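PDB 6TZ0: RNA-dependent RNA Polymerase from Bombyx mori cytoplasmic polyhedrosis virus, which catalyses RNA-templated RNA synthesis, transcribing the viral double-stranded genome into plus strands and making the complementary minus strands during genome replication. Local coordinates for residues 155-160 and 166-171; 47-52 and 161-166. All coordinates share one frame; numbering follows the deposited sequence.

Contact 1 (155-160 and 166-171); sequences SLDVWY and PLRTYV
L167 and R168 of helix 166-175 meet L156 and D157 of helix 145-160, two neighbouring residues on each side, and the 126 Å² buried between the segments is divided between an apolar pair and a charged one. These are consecutive helices joined by a five-residue connection in the N-terminal region of the polymerase, away from the annotated sites. The CA atoms of L156 and L167 are 9.5 Å apart, so the two backbones stay well separated and the side chains span the distance. L167 supplies the apolar part. With CG anti to the backbone N, it directs its CD2 methyl at CD1 of L156, 3.7 Å away; the two leucines cross at about a right angle and touch through one methyl each. L156 is further packed by I217 and M218 of helix 206-218.

R168, next in sequence, makes the polar part. Its chain folds at both chi2 and chi3, and this double bend swings NH1 across to the carboxylate of D157. NH1 of R168 forms a salt bridge with OD2 of D157 at 3.1 Å, and its hydrogen bond to OD1 of D157, at 3.3 Å with an N-H...O angle of 123°, is weak. Carboxylate and guanidinium planes are turned 41° from each other, and NH1 is the one guanidinium nitrogen that meets D157, so the pair is not a flat two-nitrogen one. The stronger polar partner of D157 is the hydroxyl of Y165, hydrogen-bonded to OD1.

Because all four touching residues are buried, the charges of D157 and R168 probably offset each other in the protein interior, and the Y165 hydroxyl probably helps to fix the carboxylate's rotation.

Contact 2 (47-52 and 161-166); sequences NSIALI and QTTNYP
The connection between helix 145-160 and helix 166-175 packs here against another irregular piece of chain, the loop leading from helix 37-44 to strand 54-58. I49 and I52 from that loop meet T163 and P166, and the touching parts run in similar directions, 29° apart end to end.

At one end, CG1 of I49 lies 3.3 Å from OG1 of T163, with CD1 of I49 3.6 Å from the same oxygen. T163 brings this atom forward by holding OG1 anti to its N (chi1 -172°); its CG2 methyl makes only a looser approach, 4.0 Å from I49 CG1. At the other end, I52 extends CD1 over the pyrrolidine ring of P166, 3.7 Å from CG and 3.8 Å from CA. Around T163 the connection is braced internally: OG1 of T162 donates to OD1 of N164 at 3.2 Å, nearly in line with the C=O bond (175°).

Polar support comes from helix 166-175, whose K172 NZ is hydrogen-bonded to the carbonyl O of I49, and T169 also packs on I52. The two segments themselves bury 207 Å² and exchange no hydrogen bonds, so their direct attachment rests on van der Waals contact, supplemented by the K172 bond to the I49 carbonyl.

Overall arrangement
After helix 37-44 the chain passes through loop 47-52, then runs through 108 residues before 161-166 returns to it in contact 2, a long-range closure. Contact 1 closes a much shorter turn, five residues separating 155-160 from 166-171. Its two segments lie on either side of that connection in sequence, so the contacts cross along the chain and share P166. The centres of contact 1 and contact 2 are about 8 Å apart. The turn closed by contact 1 is thus the same piece of chain that contact 2 presses against the loop before strand 54-58. Contact 1 ties the two helices together, and contact 2 ties their connection to the loop after helix 37-44, away from the annotated nucleotide and metal sites.

Contact 1 (155-160 and 166-171)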
# COMPACT_ATOMS: atom_id res chain seq x y z
N SER A 155 -3.10 15.87 -34.85
CA SER A 155 -1.65 15.94 -34.75
C SER A 155 -0.97 15.19 -35.88
O SER A 155 -0.00 15.69 -36.47
CB SER A 155 -1.19 15.39 -33.40
OG SER A 155 -1.44 14.01 -33.34
N LEU A 156 -1.48 14.00 -36.22
CA LEU A 156 -0.92 13.23 -37.33
C LEU A 156 -1.10 13.94 -38.67
O LEU A 156 -0.21 13.91 -39.52
CB LEU A 156 -1.55 11.84 -37.37
CG LEU A 156 -1.18 10.79 -36.34
CD1 LEU A 156 -2.25 9.75 -36.29
CD2 LEU A 156 0.10 10.13 -36.78
N ASP A 157 -2.25 14.61 -38.85
CA ASP A 157 -2.51 15.32 -40.10
C ASP A 157 -1.58 16.52 -40.26
O ASP A 157 -1.06 16.76 -41.35
CB ASP A 157 -3.96 15.79 -40.17
CG ASP A 157 -4.93 14.66 -40.37
OD1 ASP A 157 -4.52 13.61 -40.89
OD2 ASP A 157 -6.11 14.85 -40.03
N VAL A 158 -1.38 17.28 -39.18
CA VAL A 158 -0.54 18.47 -39.29
C VAL A 158 0.93 18.08 -39.42
O VAL A 158 1.70 18.73 -40.14
CB VAL A 158 -0.81 19.41 -38.10
CG1 VAL A 158 0.14 20.60 -38.08
CG2 VAL A 158 -2.22 19.91 -38.20
N TRP A 159 1.34 16.97 -38.79
CA TRP A 159 2.73 16.55 -38.93
C TRP A 159 3.02 16.02 -40.33
O TRP A 159 3.99 16.45 -40.97
CB TRP A 159 3.08 15.48 -37.89
CG TRP A 159 4.54 15.12 -37.88
CD1 TRP A 159 5.16 14.14 -38.60
CD2 TRP A 159 5.56 15.71 -37.06
NE1 TRP A 159 6.49 14.11 -38.31
CE2 TRP A 159 6.77 15.06 -37.37
CE3 TRP A 159 5.58 16.74 -36.12
CZ2 TRP A 159 7.97 15.40 -36.77
CZ3 TRP A 159 6.77 17.07 -35.52
CH2 TRP A 159 7.95 16.41 -35.84
N TYR A 160 2.20 15.10 -40.83
CA TYR A 160 2.51 14.48 -42.11
C TYR A 160 1.94 15.20 -43.32
O TYR A 160 2.17 14.75 -44.44
CB TYR A 160 2.05 13.02 -42.10
CG TYR A 160 2.94 12.15 -41.26
CD1 TYR A 160 4.09 11.61 -41.80
CD2 TYR A 160 2.66 11.93 -39.92
CE1 TYR A 160 4.92 10.83 -41.04
CE2 TYR A 160 3.49 11.15 -39.15
CZ TYR A 160 4.62 10.61 -39.72
OH TYR A 160 5.45 9.83 -38.95
N PRO A 166 -2.62 4.83 -42.82
CA PRO A 166 -3.56 3.71 -42.56
C PRO A 166 -4.43 3.83 -41.31
O PRO A 166 -5.44 3.12 -41.20
CB PRO A 166 -2.63 2.51 -42.44
CG PRO A 166 -1.44 2.87 -43.20
CD PRO A 166 -1.25 4.32 -42.99
N LEU A 167 -4.07 4.71 -40.38
CA LEU A 167 -4.86 4.81 -39.16
C LEU A 167 -6.20 5.48 -39.43
O LEU A 167 -7.19 5.21 -38.73
CB LEU A 167 -4.07 5.56 -38.08
CG LEU A 167 -4.64 5.54 -36.66
CD1 LEU A 167 -4.71 4.13 -36.12
CD2 LEU A 167 -3.83 6.42 -35.72
N ARG A 168 -6.28 6.29 -40.49
CA ARG A 168 -7.57 6.84 -40.91
C ARG A 168 -8.50 5.75 -41.42
O ARG A 168 -9.70 5.75 -41.12
CB ARG A 168 -7.38 7.90 -42.00
CG ARG A 168 -6.53 9.07 -41.59
CD ARG A 168 -7.12 9.79 -40.41
NE ARG A 168 -8.42 10.41 -40.65
CZ ARG A 168 -8.58 11.66 -41.06
NH1 ARG A 168 -7.53 12.43 -41.27
NH2 ARG A 168 -9.80 12.14 -41.24
N THR A 169 -7.96 4.79 -42.19
CA THR A 169 -8.78 3.70 -42.68
C THR A 169 -9.18 2.76 -41.56
O THR A 169 -10.27 2.20 -41.59
CB THR A 169 -8.07 2.93 -43.78
OG1 THR A 169 -6.92 2.28 -43.23
CG2 THR A 169 -7.62 3.88 -44.85
N TYR A 170 -8.32 2.59 -40.54
CA TYR A 170 -8.73 1.83 -39.36
C TYR A 170 -9.86 2.52 -38.60
O TYR A 170 -10.83 1.86 -38.20
CB TYR A 170 -7.55 1.57 -38.43
CG TYR A 170 -6.74 0.35 -38.80
CD1 TYR A 170 -7.21 -0.92 -38.49
CD2 TYR A 170 -5.52 0.46 -39.44
CE1 TYR A 170 -6.48 -2.04 -38.82
CE2 TYR A 170 -4.79 -0.66 -39.77
CZ TYR A 170 -5.28 -1.90 -39.46
OH TYR A 170 -4.56 -3.02 -39.79
N VAL A 171 -9.77 3.85 -38.42
CA VAL A 171 -10.82 4.60 -37.73
C VAL A 171 -12.14 4.52 -38.51
O VAL A 171 -13.21 4.31 -37.92
CB VAL A 171 -10.37 6.06 -37.50
CG1 VAL A 171 -11.53 6.93 -37.05
CG2 VAL A 171 -9.30 6.11 -36.43

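Contact 2 (47-52 and 161-166)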
# COMPACT_ATOMS: atom_id res chain seq x y z
N ASN A 47 -15.52 11.98 -46.40
CA ASN A 47 -15.74 11.08 -47.53
C ASN A 47 -14.51 11.01 -48.43
O ASN A 47 -14.30 10.02 -49.13
CB ASN A 47 -16.96 11.54 -48.31
CG ASN A 47 -17.53 10.46 -49.21
OD1 ASN A 47 -17.06 9.33 -49.22
ND2 ASN A 47 -18.55 10.82 -49.98
N SER A 48 -13.67 12.05 -48.40
CA SER A 48 -12.56 12.17 -49.33
C SER A 48 -11.40 11.22 -49.04
O SER A 48 -10.52 11.07 -49.89
CB SER A 48 -12.04 13.61 -49.34
OG SER A 48 -11.50 13.96 -48.07
N ILE A 49 -11.38 10.57 -47.88
CA ILE A 49 -10.31 9.65 -47.55
C ILE A 49 -10.60 8.29 -48.17
O ILE A 49 -11.64 7.68 -47.91
CB ILE A 49 -10.11 9.54 -46.03
CG1 ILE A 49 -9.45 10.81 -45.47
CG2 ILE A 49 -9.27 8.32 -45.66
CD1 ILE A 49 -10.40 11.86 -44.97
N ALA A 50 -9.68 7.81 -49.01
CA ALA A 50 -9.82 6.52 -49.66
C ALA A 50 -9.28 5.41 -48.78
O ALA A 50 -8.26 5.58 -48.11
CB ALA A 50 -9.09 6.52 -51.00
N LEU A 51 -9.96 4.27 -48.79
CA LEU A 51 -9.59 3.14 -47.96
C LEU A 51 -8.45 2.37 -48.62
O LEU A 51 -8.63 1.79 -49.69
CB LEU A 51 -10.79 2.22 -47.73
CG LEU A 51 -11.95 2.85 -46.95
CD1 LEU A 51 -13.13 1.91 -46.90
CD2 LEU A 51 -11.50 3.22 -45.55
N ILE A 52 -7.30 2.36 -47.98
CA ILE A 52 -6.15 1.61 -48.47
C ILE A 52 -6.15 0.22 -47.84
O ILE A 52 -6.56 0.04 -46.69
CB ILE A 52 -4.83 2.36 -48.19
CG1 ILE A 52 -4.67 2.67 -46.70
CG2 ILE A 52 -4.77 3.65 -49.01
CD1 ILE A 52 -3.35 3.27 -46.36
N GLN A 161 1.16 16.27 -43.11
CA GLN A 161 0.63 17.19 -44.13
C GLN A 161 -0.32 16.52 -45.13
O GLN A 161 -0.79 17.18 -46.05
CB GLN A 161 1.75 17.90 -44.90
CG GLN A 161 2.59 18.83 -44.07
CD GLN A 161 3.62 19.56 -44.89
OE1 GLN A 161 3.68 19.41 -46.11
NE2 GLN A 161 4.48 20.31 -44.23
N THR A 162 -0.61 15.24 -44.97
CA THR A 162 -1.50 14.50 -45.85
C THR A 162 -2.48 13.74 -44.98
O THR A 162 -2.31 13.63 -43.77
CB THR A 162 -0.77 13.49 -46.75
OG1 THR A 162 -0.17 12.48 -45.94
CG2 THR A 162 0.31 14.16 -47.59
N THR A 163 -3.52 13.22 -45.62
CA THR A 163 -4.55 12.50 -44.90
C THR A 163 -4.60 11.02 -45.25
O THR A 163 -5.46 10.30 -44.72
CB THR A 163 -5.91 13.17 -45.15
OG1 THR A 163 -6.90 12.59 -44.30
CG2 THR A 163 -6.33 13.00 -46.60
N ASN A 164 -3.72 10.53 -46.11
CA ASN A 164 -3.71 9.13 -46.52
C ASN A 164 -2.62 8.36 -45.75
O ASN A 164 -1.54 8.11 -46.28
CB ASN A 164 -3.55 8.99 -48.03
CG ASN A 164 -2.44 9.85 -48.60
OD1 ASN A 164 -1.74 10.54 -47.87
ND2 ASN A 164 -2.29 9.81 -49.92
N TYR A 165 -2.94 7.99 -44.52
CA TYR A 165 -2.14 7.08 -43.72
C TYR A 165 -3.09 6.06 -43.10
O TYR A 165 -4.27 6.36 -42.91
CB TYR A 165 -1.31 7.84 -42.67
CG TYR A 165 -2.07 8.73 -41.73
CD1 TYR A 165 -2.59 8.24 -40.54
CD2 TYR A 165 -2.26 10.07 -42.02
CE1 TYR A 165 -3.28 9.06 -39.69
CE2 TYR A 165 -2.95 10.88 -41.18
CZ TYR A 165 -3.46 10.38 -40.01
OH TYR A 165 -4.16 11.20 -39.17
N PRO A 166 -2.62 4.83 -42.82
CA PRO A 166 -3.56 3.71 -42.56
C PRO A 166 -4.43 3.83 -41.31
O PRO A 166 -5.44 3.12 -41.20
CB PRO A 166 -2.63 2.51 -42.44
CG PRO A 166 -1.44 2.87 -43.20
CD PRO A 166 -1.25 4.32 -42.99